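Local coordinates for protein glycosyltransferase (duf1792) (Streptococcus sanguinis, PDB 5V4A) that binds UDP as the C-terminal GT-D-fold domain of a longer glycosyltransferase and probably transfers sugar from a UDP-linked donor, at residues S10-L15 with F131-Q136; S51-E56 with V208-Q213; R116-L121 with T125-Y130; R174-K179 with G201-V206. All blocks are in the same frame, centred on the assembly; numbering follows the deposited sequence.

Interaction 1 (S10-L15 with F131-Q136)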
# COMPACT_ATOMS: atom_id res chain seq x y z
N SER A 10 -6.22 -11.33 -8.25
CA SER A 10 -5.10 -11.46 -7.32
C SER A 10 -5.35 -10.62 -6.07
O SER A 10 -6.26 -9.80 -6.01
CB SER A 10 -3.80 -11.04 -7.99
OG SER A 10 -3.83 -9.66 -8.35
N ILE A 11 -4.50 -10.84 -5.06
CA ILE A 11 -4.51 -9.97 -3.88
C ILE A 11 -4.23 -8.52 -4.27
O ILE A 11 -4.84 -7.58 -3.74
CB ILE A 11 -3.49 -10.47 -2.84
CG1 ILE A 11 -3.98 -11.77 -2.20
CG2 ILE A 11 -3.24 -9.40 -1.80
CD1 ILE A 11 -2.95 -12.42 -1.33
N ASN A 12 -3.27 -8.30 -5.17
CA ASN A 12 -2.96 -6.93 -5.58
C ASN A 12 -4.19 -6.28 -6.22
O ASN A 12 -4.57 -5.16 -5.87
CB ASN A 12 -1.79 -6.93 -6.56
CG ASN A 12 -0.49 -6.49 -5.93
OD1 ASN A 12 -0.47 -5.75 -4.95
ND2 ASN A 12 0.61 -6.97 -6.49
N GLN A 13 -4.85 -7.00 -7.12
CA GLN A 13 -5.99 -6.43 -7.81
C GLN A 13 -7.18 -6.23 -6.87
O GLN A 13 -7.93 -5.25 -7.01
CB GLN A 13 -6.37 -7.31 -9.00
CG GLN A 13 -5.40 -7.23 -10.16
CD GLN A 13 -5.62 -8.31 -11.19
OE1 GLN A 13 -5.98 -9.44 -10.86
NE2 GLN A 13 -5.44 -7.96 -12.45
N SER A 14 -7.38 -7.15 -5.92
CA SER A 14 -8.51 -7.03 -4.99
C SER A 14 -8.32 -5.84 -4.06
O SER A 14 -9.25 -5.05 -3.84
CB SER A 14 -8.68 -8.32 -4.17
OG SER A 14 -8.83 -9.44 -5.01
N LEU A 15 -7.13 -5.71 -3.45
CA LEU A 15 -6.87 -4.58 -2.57
C LEU A 15 -7.00 -3.26 -3.32
O LEU A 15 -7.63 -2.31 -2.82
CB LEU A 15 -5.47 -4.72 -1.94
CG LEU A 15 -5.34 -5.87 -0.92
CD1 LEU A 15 -3.91 -5.94 -0.42
CD2 LEU A 15 -6.31 -5.67 0.24
N PHE A 131 0.30 -6.08 3.24
CA PHE A 131 -0.08 -5.50 4.53
C PHE A 131 -0.07 -3.97 4.49
O PHE A 131 -0.86 -3.34 5.20
CB PHE A 131 0.83 -6.01 5.66
CG PHE A 131 0.60 -7.46 6.02
CD1 PHE A 131 -0.60 -7.86 6.60
CD2 PHE A 131 1.59 -8.41 5.82
CE1 PHE A 131 -0.81 -9.20 6.94
CE2 PHE A 131 1.39 -9.75 6.16
CZ PHE A 131 0.17 -10.14 6.72
N ALA A 132 0.81 -3.36 3.69
CA ALA A 132 0.78 -1.90 3.59
C ALA A 132 -0.54 -1.41 3.00
O ALA A 132 -1.13 -0.45 3.50
CB ALA A 132 1.96 -1.39 2.75
N LYS A 133 -1.01 -2.06 1.94
CA LYS A 133 -2.26 -1.61 1.32
C LYS A 133 -3.46 -1.90 2.21
O LYS A 133 -4.42 -1.11 2.27
CB LYS A 133 -2.43 -2.27 -0.05
CG LYS A 133 -1.46 -1.72 -1.09
CD LYS A 133 -1.94 -1.97 -2.51
CE LYS A 133 -1.42 -3.26 -3.06
NZ LYS A 133 -1.68 -3.40 -4.50
N LEU A 134 -3.42 -3.03 2.93
CA LEU A 134 -4.46 -3.31 3.91
C LEU A 134 -4.51 -2.23 4.98
O LEU A 134 -5.58 -1.71 5.29
CB LEU A 134 -4.23 -4.68 4.55
CG LEU A 134 -4.68 -5.93 3.80
CD1 LEU A 134 -3.87 -7.15 4.23
CD2 LEU A 134 -6.19 -6.19 4.02
N LYS A 135 -3.33 -1.86 5.52
CA LYS A 135 -3.31 -0.85 6.57
C LYS A 135 -3.88 0.47 6.08
O LYS A 135 -4.52 1.19 6.86
CB LYS A 135 -1.90 -0.63 7.13
CG LYS A 135 -1.33 -1.81 7.94
CD LYS A 135 -0.03 -1.43 8.55
CE LYS A 135 0.52 -2.54 9.41
NZ LYS A 135 1.96 -2.26 9.63
N GLN A 136 -3.69 0.79 4.80
CA GLN A 136 -4.19 2.04 4.25
C GLN A 136 -5.72 2.08 4.23
O GLN A 136 -6.30 3.16 4.19
CB GLN A 136 -3.63 2.25 2.84
CG GLN A 136 -3.79 3.67 2.28
CD GLN A 136 -2.97 4.70 3.03
OE1 GLN A 136 -1.96 4.39 3.65
NE2 GLN A 136 -3.42 5.95 2.99

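Interaction 2 (S51-E56 with V208-Q213)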
# COMPACT_ATOMS: atom_id res chain seq x y z
N SER A 51 -26.21 -21.77 6.14
CA SER A 51 -25.68 -22.38 4.92
C SER A 51 -26.42 -21.89 3.68
O SER A 51 -25.79 -21.60 2.65
CB SER A 51 -25.76 -23.90 5.02
OG SER A 51 -24.85 -24.38 5.98
N ALA A 52 -27.75 -21.80 3.76
CA ALA A 52 -28.51 -21.30 2.63
C ALA A 52 -28.19 -19.84 2.36
O ALA A 52 -28.14 -19.39 1.20
CB ALA A 52 -30.01 -21.48 2.87
N ARG A 53 -27.96 -19.07 3.43
CA ARG A 53 -27.58 -17.67 3.27
C ARG A 53 -26.19 -17.53 2.67
O ARG A 53 -25.94 -16.62 1.88
CB ARG A 53 -27.66 -16.95 4.61
CG ARG A 53 -27.49 -15.45 4.50
CD ARG A 53 -28.65 -14.77 3.79
NE ARG A 53 -28.62 -13.32 3.99
CZ ARG A 53 -29.39 -12.45 3.33
NH1 ARG A 53 -30.26 -12.89 2.42
NH2 ARG A 53 -29.29 -11.15 3.57
N LEU A 54 -25.26 -18.42 3.04
CA LEU A 54 -23.92 -18.32 2.46
C LEU A 54 -23.94 -18.66 0.98
O LEU A 54 -23.32 -17.96 0.16
CB LEU A 54 -22.95 -19.25 3.19
CG LEU A 54 -22.68 -19.01 4.67
CD1 LEU A 54 -21.83 -20.17 5.21
CD2 LEU A 54 -21.96 -17.68 4.88
N ARG A 55 -24.64 -19.73 0.62
CA ARG A 55 -24.79 -20.09 -0.78
C ARG A 55 -25.40 -18.95 -1.58
O ARG A 55 -25.00 -18.69 -2.72
CB ARG A 55 -25.64 -21.35 -0.89
CG ARG A 55 -25.75 -21.96 -2.26
CD ARG A 55 -26.55 -23.23 -2.15
NE ARG A 55 -27.82 -22.96 -1.48
CZ ARG A 55 -28.60 -23.90 -0.94
NH1 ARG A 55 -28.23 -25.18 -0.98
NH2 ARG A 55 -29.74 -23.56 -0.35
N GLU A 56 -26.34 -18.22 -0.96
CA GLU A 56 -27.00 -17.14 -1.68
C GLU A 56 -26.03 -16.00 -1.98
O GLU A 56 -26.05 -15.43 -3.07
CB GLU A 56 -28.19 -16.61 -0.89
CG GLU A 56 -29.04 -15.68 -1.72
CD GLU A 56 -30.17 -15.01 -0.95
OE1 GLU A 56 -30.39 -15.35 0.23
OE2 GLU A 56 -30.79 -14.09 -1.53
N VAL A 208 -21.65 -8.75 7.12
CA VAL A 208 -21.29 -7.72 6.15
C VAL A 208 -22.41 -7.54 5.13
O VAL A 208 -22.80 -6.41 4.82
CB VAL A 208 -19.96 -8.04 5.45
CG1 VAL A 208 -19.80 -7.08 4.24
CG2 VAL A 208 -18.80 -7.87 6.40
N TYR A 209 -22.90 -8.64 4.56
CA TYR A 209 -23.96 -8.51 3.57
C TYR A 209 -25.15 -7.75 4.13
O TYR A 209 -25.65 -6.80 3.50
CB TYR A 209 -24.42 -9.88 3.07
CG TYR A 209 -25.49 -9.75 2.02
CD1 TYR A 209 -25.18 -9.71 0.68
CD2 TYR A 209 -26.83 -9.64 2.37
CE1 TYR A 209 -26.17 -9.56 -0.28
CE2 TYR A 209 -27.83 -9.49 1.42
CZ TYR A 209 -27.49 -9.46 0.09
OH TYR A 209 -28.47 -9.32 -0.87
N ASP A 210 -25.62 -8.14 5.31
CA ASP A 210 -26.80 -7.51 5.90
C ASP A 210 -26.53 -6.04 6.21
O ASP A 210 -27.41 -5.19 6.03
CB ASP A 210 -27.23 -8.24 7.17
CG ASP A 210 -28.02 -9.51 6.89
OD1 ASP A 210 -28.39 -9.75 5.73
OD2 ASP A 210 -28.26 -10.26 7.86
N LEU A 211 -25.33 -5.73 6.69
CA LEU A 211 -24.99 -4.35 7.01
C LEU A 211 -24.89 -3.49 5.76
O LEU A 211 -25.30 -2.33 5.78
CB LEU A 211 -23.67 -4.32 7.79
CG LEU A 211 -23.74 -4.77 9.25
CD1 LEU A 211 -22.33 -4.76 9.85
CD2 LEU A 211 -24.69 -3.89 10.05
N VAL A 212 -24.42 -4.06 4.64
CA VAL A 212 -24.37 -3.31 3.39
C VAL A 212 -25.77 -2.89 2.96
O VAL A 212 -25.99 -1.76 2.51
CB VAL A 212 -23.69 -4.17 2.30
CG1 VAL A 212 -23.92 -3.57 0.91
CG2 VAL A 212 -22.18 -4.31 2.58
N GLN A 213 -26.74 -3.78 3.13
CA GLN A 213 -28.10 -3.46 2.72
C GLN A 213 -28.65 -2.27 3.50
O GLN A 213 -29.55 -1.57 3.02
CB GLN A 213 -29.00 -4.68 2.90
CG GLN A 213 -28.50 -5.93 2.20
CD GLN A 213 -28.00 -5.70 0.77
OE1 GLN A 213 -28.70 -5.13 -0.07
NE2 GLN A 213 -26.79 -6.16 0.49

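Interaction 3 (R116-L121 with T125-Y130). With UDP (uridine-5'-diphosphate), chain C.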
# COMPACT_ATOMS: atom_id res chain seq x y z
N ARG A 116 -5.28 -13.51 3.79
CA ARG A 116 -4.28 -14.57 3.98
C ARG A 116 -3.02 -14.29 3.16
O ARG A 116 -2.67 -15.06 2.26
CB ARG A 116 -4.86 -15.93 3.62
CG ARG A 116 -6.25 -16.25 4.21
CD ARG A 116 -6.22 -16.28 5.74
NE ARG A 116 -5.12 -17.12 6.23
CZ ARG A 116 -5.28 -18.24 6.95
NH1 ARG A 116 -6.49 -18.66 7.29
NH2 ARG A 116 -4.21 -18.93 7.34
N PRO A 117 -2.32 -13.22 3.45
CA PRO A 117 -1.30 -12.76 2.50
C PRO A 117 0.13 -13.15 2.85
O PRO A 117 1.06 -12.45 2.41
CB PRO A 117 -1.47 -11.24 2.54
CG PRO A 117 -2.20 -10.93 3.85
CD PRO A 117 -2.52 -12.24 4.53
N TYR A 118 0.35 -14.24 3.59
CA TYR A 118 1.73 -14.55 3.98
C TYR A 118 2.06 -16.04 4.09
O TYR A 118 2.78 -16.57 3.24
CB TYR A 118 2.06 -13.85 5.30
CG TYR A 118 3.45 -14.18 5.79
CD1 TYR A 118 4.57 -13.60 5.20
CD2 TYR A 118 3.64 -15.10 6.81
CE1 TYR A 118 5.84 -13.92 5.63
CE2 TYR A 118 4.93 -15.43 7.26
CZ TYR A 118 6.02 -14.84 6.66
OH TYR A 118 7.29 -15.16 7.10
N ILE A 119 1.54 -16.73 5.11
CA ILE A 119 2.11 -18.01 5.54
C ILE A 119 2.03 -19.08 4.45
O ILE A 119 2.94 -19.91 4.32
CB ILE A 119 1.46 -18.47 6.86
CG1 ILE A 119 2.30 -19.59 7.50
CG2 ILE A 119 0.02 -18.93 6.66
CD1 ILE A 119 3.68 -19.13 7.83
N ASP A 120 0.96 -19.09 3.65
CA ASP A 120 0.81 -20.11 2.61
C ASP A 120 1.30 -19.63 1.23
O ASP A 120 1.11 -20.34 0.24
CB ASP A 120 -0.66 -20.55 2.50
CG ASP A 120 -1.13 -21.36 3.71
OD1 ASP A 120 -0.50 -22.39 4.04
OD2 ASP A 120 -2.14 -20.97 4.32
N LEU A 121 1.94 -18.47 1.16
CA LEU A 121 2.56 -18.01 -0.08
C LEU A 121 3.93 -18.65 -0.28
O LEU A 121 4.78 -18.60 0.62
CB LEU A 121 2.72 -16.49 -0.09
CG LEU A 121 1.56 -15.52 -0.25
CD1 LEU A 121 2.14 -14.16 -0.62
CD2 LEU A 121 0.56 -15.99 -1.29
N THR A 125 8.10 -12.39 -0.67
CA THR A 125 8.58 -11.05 -1.02
C THR A 125 7.48 -9.98 -1.06
O THR A 125 7.70 -8.89 -0.52
CB THR A 125 9.31 -11.08 -2.37
OG1 THR A 125 10.29 -12.12 -2.36
CG2 THR A 125 10.03 -9.74 -2.63
N PRO A 126 6.32 -10.21 -1.69
CA PRO A 126 5.34 -9.11 -1.79
C PRO A 126 4.46 -8.91 -0.57
O PRO A 126 3.72 -7.92 -0.53
CB PRO A 126 4.49 -9.51 -3.01
CG PRO A 126 4.64 -10.97 -3.16
CD PRO A 126 5.85 -11.42 -2.38
N SER A 127 4.55 -9.79 0.44
CA SER A 127 3.65 -9.71 1.59
C SER A 127 3.70 -8.36 2.28
O SER A 127 2.65 -7.83 2.70
CB SER A 127 3.98 -10.82 2.59
OG SER A 127 3.75 -12.09 2.04
N VAL A 128 4.89 -7.77 2.38
CA VAL A 128 5.05 -6.46 3.02
C VAL A 128 4.15 -5.43 2.35
O VAL A 128 3.58 -4.56 3.02
CB VAL A 128 6.54 -6.05 3.01
CG1 VAL A 128 7.04 -5.88 1.60
CG2 VAL A 128 6.74 -4.76 3.77
N GLY A 129 4.04 -5.50 1.02
CA GLY A 129 3.22 -4.54 0.30
C GLY A 129 1.75 -4.85 0.48
O GLY A 129 0.93 -3.93 0.51
N TYR A 130 1.40 -6.13 0.62
CA TYR A 130 -0.00 -6.47 0.84
C TYR A 130 -0.49 -5.90 2.17
O TYR A 130 -1.57 -5.31 2.25
CB TYR A 130 -0.22 -7.99 0.78
CG TYR A 130 0.15 -8.64 -0.55
CD1 TYR A 130 0.18 -7.90 -1.72
CD2 TYR A 130 0.44 -10.00 -0.63
CE1 TYR A 130 0.50 -8.48 -2.93
CE2 TYR A 130 0.76 -10.60 -1.85
CZ TYR A 130 0.80 -9.82 -3.00
OH TYR A 130 1.11 -10.37 -4.22
N1 UDP C . -14.61 -16.51 14.71
C2 UDP C . -15.31 -16.01 15.78
N3 UDP C . -16.53 -16.60 16.00
C4 UDP C . -17.11 -17.62 15.27
C5 UDP C . -16.33 -18.07 14.16
C6 UDP C . -15.13 -17.50 13.91
O2 UDP C . -14.89 -15.12 16.50
O4 UDP C . -18.23 -18.04 15.59
C1' UDP C . -13.32 -15.85 14.38
C2' UDP C . -12.04 -16.62 14.69
O2' UDP C . -11.72 -16.56 16.08
C3' UDP C . -11.04 -15.85 13.79
C4' UDP C . -11.90 -15.38 12.61
O4' UDP C . -13.27 -15.65 12.99
O3' UDP C . -10.51 -14.69 14.43
C5' UDP C . -11.59 -16.01 11.27
O5' UDP C . -12.55 -15.66 10.25
PA UDP C . -12.49 -16.33 8.82
O1A UDP C . -12.83 -17.81 8.89
O2A UDP C . -13.32 -15.49 7.92
O3A UDP C . -10.91 -16.24 8.40
PB UDP C . -10.12 -16.41 7.03
O1B UDP C . -11.25 -16.66 6.01
O2B UDP C . -9.31 -17.71 7.26
O3B UDP C . -9.29 -15.21 6.70

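Interaction 4 (R174-K179 with G201-V206). With UDP (uridine-5'-diphosphate), chain C.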
# COMPACT_ATOMS: atom_id res chain seq x y z
N ARG A 174 -17.06 -18.98 18.86
CA ARG A 174 -17.53 -20.03 17.98
C ARG A 174 -19.05 -19.97 18.00
O ARG A 174 -19.64 -19.46 18.94
CB ARG A 174 -17.05 -21.42 18.43
CG ARG A 174 -17.58 -21.81 19.79
CD ARG A 174 -16.90 -23.09 20.28
NE ARG A 174 -17.61 -23.73 21.39
CZ ARG A 174 -18.64 -24.57 21.25
NH1 ARG A 174 -19.07 -24.89 20.04
NH2 ARG A 174 -19.21 -25.10 22.33
N ASN A 175 -19.67 -20.50 16.94
CA ASN A 175 -21.13 -20.53 16.85
C ASN A 175 -21.73 -19.13 17.03
O ASN A 175 -22.75 -18.95 17.72
CB ASN A 175 -21.72 -21.50 17.88
CG ASN A 175 -21.43 -22.96 17.57
OD1 ASN A 175 -20.95 -23.32 16.49
ND2 ASN A 175 -21.70 -23.82 18.54
N ALA A 176 -21.09 -18.11 16.45
CA ALA A 176 -21.59 -16.75 16.60
C ALA A 176 -22.89 -16.52 15.84
O ALA A 176 -23.63 -15.58 16.16
CB ALA A 176 -20.56 -15.72 16.13
N TYR A 177 -23.18 -17.36 14.86
CA TYR A 177 -24.38 -17.15 14.05
C TYR A 177 -25.64 -17.11 14.90
O TYR A 177 -26.60 -16.40 14.56
CB TYR A 177 -24.51 -18.22 12.97
CG TYR A 177 -25.69 -17.93 12.07
CD1 TYR A 177 -25.55 -17.07 10.99
CD2 TYR A 177 -26.95 -18.50 12.31
CE1 TYR A 177 -26.62 -16.78 10.17
CE2 TYR A 177 -28.03 -18.21 11.48
CZ TYR A 177 -27.85 -17.34 10.42
OH TYR A 177 -28.90 -17.04 9.58
N SER A 178 -25.68 -17.85 16.01
CA SER A 178 -26.92 -17.82 16.79
C SER A 178 -27.19 -16.46 17.42
O SER A 178 -28.31 -16.23 17.89
CB SER A 178 -26.89 -18.90 17.88
OG SER A 178 -26.15 -18.48 19.00
N LYS A 179 -26.21 -15.56 17.45
CA LYS A 179 -26.39 -14.23 18.01
C LYS A 179 -26.41 -13.12 16.95
O LYS A 179 -26.31 -11.95 17.30
CB LYS A 179 -25.29 -13.95 19.04
CG LYS A 179 -25.56 -14.62 20.38
CD LYS A 179 -24.63 -14.12 21.47
CE LYS A 179 -24.86 -14.87 22.79
NZ LYS A 179 -26.24 -14.66 23.32
N GLY A 201 -15.60 -15.53 11.11
CA GLY A 201 -15.91 -16.75 10.40
C GLY A 201 -17.10 -16.61 9.48
O GLY A 201 -17.29 -15.56 8.83
N PRO A 202 -17.94 -17.65 9.41
CA PRO A 202 -19.10 -17.61 8.50
C PRO A 202 -20.12 -16.55 8.87
O PRO A 202 -20.81 -16.03 7.97
CB PRO A 202 -19.67 -19.04 8.61
CG PRO A 202 -18.57 -19.86 9.21
CD PRO A 202 -17.84 -18.94 10.12
N THR A 203 -20.25 -16.20 10.15
CA THR A 203 -21.15 -15.12 10.55
C THR A 203 -20.69 -13.78 10.00
O THR A 203 -21.53 -12.91 9.71
CB THR A 203 -21.27 -15.07 12.08
OG1 THR A 203 -21.64 -16.37 12.57
CG2 THR A 203 -22.28 -14.02 12.55
N ALA A 204 -19.38 -13.58 9.84
CA ALA A 204 -18.91 -12.33 9.25
C ALA A 204 -19.51 -12.10 7.87
O ALA A 204 -19.77 -10.95 7.49
CB ALA A 204 -17.38 -12.33 9.18
N LYS A 205 -19.73 -13.16 7.10
CA LYS A 205 -20.16 -12.98 5.71
C LYS A 205 -21.61 -12.52 5.64
O LYS A 205 -21.95 -11.64 4.84
CB LYS A 205 -19.97 -14.28 4.93
CG LYS A 205 -18.51 -14.67 4.77
CD LYS A 205 -17.97 -15.52 5.86
CE LYS A 205 -16.52 -15.92 5.59
NZ LYS A 205 -15.43 -14.95 5.98
N VAL A 206 -22.45 -13.09 6.50
CA VAL A 206 -23.85 -12.67 6.55
C VAL A 206 -23.96 -11.29 7.16
O VAL A 206 -24.82 -10.48 6.77
CB VAL A 206 -24.67 -13.70 7.34
CG1 VAL A 206 -26.13 -13.36 7.24
CG2 VAL A 206 -24.37 -15.11 6.85
N1 UDP C . -14.61 -16.51 14.71
C2 UDP C . -15.31 -16.01 15.78
N3 UDP C . -16.53 -16.60 16.00
C4 UDP C . -17.11 -17.62 15.27
C5 UDP C . -16.33 -18.07 14.16
C6 UDP C . -15.13 -17.50 13.91
O2 UDP C . -14.89 -15.12 16.50
O4 UDP C . -18.23 -18.04 15.59
C1' UDP C . -13.32 -15.85 14.38
C2' UDP C . -12.04 -16.62 14.69
O2' UDP C . -11.72 -16.56 16.08
C3' UDP C . -11.04 -15.85 13.79
C4' UDP C . -11.90 -15.38 12.61
O4' UDP C . -13.27 -15.65 12.99
O3' UDP C . -10.51 -14.69 14.43
C5' UDP C . -11.59 -16.01 11.27
O5' UDP C . -12.55 -15.66 10.25
PA UDP C . -12.49 -16.33 8.82
O1A UDP C . -12.83 -17.81 8.89
O2A UDP C . -13.32 -15.49 7.92
O3A UDP C . -10.91 -16.24 8.40
PB UDP C . -10.12 -16.41 7.03
O1B UDP C . -11.25 -16.66 6.01
O2B UDP C . -9.31 -17.71 7.26
O3B UDP C . -9.29 -15.21 6.70

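Interaction 1 (S10-L15 with F131-Q136)
Helix 11-21 packs beside helix 127-138 and joins the N-terminal end of this GT-D glycosyltransferase chain to the body of the domain, with N12 and L15 meeting K133 and L134. The axes of the short segments 11-15 and 131-136 run only 14° apart and approach to 10.5 Å, a separation bridged by side chains. The polar link is a hydrogen bond of 2.7 Å from K133 NZ to N12 OD1. The ammonium does not lie on a lone pair of that oxygen but stands above the amide plane, 36° out of it. To get there the K133 chain bends at chi3 (-91°), and the two side chains cross at about a right angle. The same NZ forms a salt bridge with D16, so two residues one turn apart on helix 11-21 hold the ammonium.

Beside this bond the contact is apolar. L15 splits its two methyls between neighbours, CD1 resting 4.0 Å from K133 CB and CD2 lying 3.8 Å from L134 CD2. L134 also leans on I224 of helix 224-233, while A132 packs against L19 of the second subunit. Helix 11-21 opens with a capping box: Q13 N donates to S10 OG at 3.1 Å, and S10 N returns a bond of 3.2 Å to a lone pair of Q13 OE1, in its carbonyl plane.

Interaction 2 (S51-E56 with V208-Q213)
Helices 48-58 and 201-213 of the GT-D domain stand well apart here, the nearest pair of CA atoms, R53 and Y209, being 9.9 Å from each other, and a surface salt-bridge network spans the gap. Its centre is R53, whose CG lies anti to the backbone N (chi1 -171°) before the chain bends at chi2 and carries the guanidinium across to the other helix. There R53 NH2 donates to D210 OD1 at 2.7 Å. The carboxylate oxygen sits at the guanidinium edge, slightly tilted from its plane, and receives the nitrogen nearly along its own C-O bond. The second oxygen, D210 OD2, pairs with K184, so the aspartate is held between two cations.

R53 NH1 turns back within its own helix to E56 OE1, 3.3 Å away, a longer bond that enters from above the glutamate carboxylate plane. The guanidinium also meets the Y209 ring obliquely, R53 NH2 being 3.1 Å from Y209 CE2 and the two planes almost perpendicular, 84° apart. Over one face of that ring, near its rim, hangs the Q213 amide, whose NE2 lies 3.4 Å above the ring plane and donates to Y209 O.

Interaction 3 (R116-L121 with T125-Y130)
Between strand 110-111 and helix 127-138 of the GT-D domain, the loop holding P117, Y118 and L121 folds back on S127 and Y130 at the beginning of the helix, and it includes a type I beta turn from Y118 to L121. The turn is closed by L121 N donating to Y118 O at 2.9 Å.

One hydrogen bond joins the two segments. S127 OG donates to P117 O at 2.7 Å, arriving in the carbonyl plane with a C=O...O angle of 149°. With its first torsion at -64°, S127 OG is anti to the carbonyl carbon and faces the loop. This hydroxyl is closely packed as well, lying 3.6 Å from Y118 CD1 at the ring edge and 3.7 Å from L121 CD1. The far end of Y118 is fixed by a hydrogen bond from its OH to A235 O, and its ring makes a cation-pi contact with K124.

Apolar packing centres on Y130. P117 CB lies 3.9 Å from Y130 CB, while L121 CD1 reaches the edge of the ring, 4.0 Å from CE2. I11 and N12 of helix 11-21 also pack on this tyrosine.

Charge interactions belong to R116, which is part of the UDP site. E227 takes its NE and E248 its NH2, and these two carboxylates probably fix the rotation of the guanidinium. Its chain, bent at chi2 and chi3, presents the remaining nitrogen edge-on to the beta-phosphate: R116 NH1 donates to UDP O2B at 3.0 Å, with an N-H...O angle of 149°.

Interaction 4 (R174-K179 with G201-V206)
T203, on helix 201-213, inserts its side chain against the backbone of A176 and Y177. Its CB lies 4.2 Å from A176 CB. From there the two branches part. T203 OG1, anti to the carbonyl carbon (chi1 -53°), comes within 2.9 Å of Y177 N, yet the angle is too poor for a hydrogen bond; that N-H makes a weak bond to Q44 OE1 instead. T203 OG1 also lies 3.4 Å from Y177 CB, near the plane of the tyrosine ring at its edge. The other branch, T203 CG2, is anti to the backbone N and rests 4.1 Å from Y177 CA. L180 of helix 180-190 adds a further neighbour to this threonine.

One turn further along, V206 continues the packing, with V206 CG2 4.3 Å from Y177 CE1 at the ring edge. Y177 also touches E49 and L50 of helix 48-58.

Both segments hold the same nucleotide. A176 N donates to the uracil O4 of UDP at 3.0 Å, while G201 N donates to UDP O5' at 3.2 Å. K205, bent at chi2 and chi4, brings NZ to 2.9 Å from UDP O2A on the alpha-phosphate; D220 forms a salt bridge with the same ammonium, and R27 lies beside it. The loop after strand 165-171 thus binds the base, and the start of the helix after strand 195-199 binds O5' and the alpha-phosphate, a nucleotide site at the C-terminal ends of parallel strands as in Rossmann-like glycosyltransferases.

The contacts form two pairs; interactions 3 and 4 lie on opposite sides of the chain's centre. Interactions 1 and 3 share helix 127-138, their centres 10 Å apart, and Y130 joins them: its CE1 lies 3.5 Å from N12 OD1. Interactions 2 and 4 share helix 201-213, with centres 11 Å apart and R53 CG 3.7 Å from V206 CG1. UDP connects the pairs. Although the centres of interactions 3 and 4 are 26 Å apart, both touch it, one at the beta-phosphate and the other at the uracil and alpha-phosphate. Interactions 1 and 2 lie farther from the nucleotide, the side chains of L134 and Y209 being about 10 and 13 Å from it.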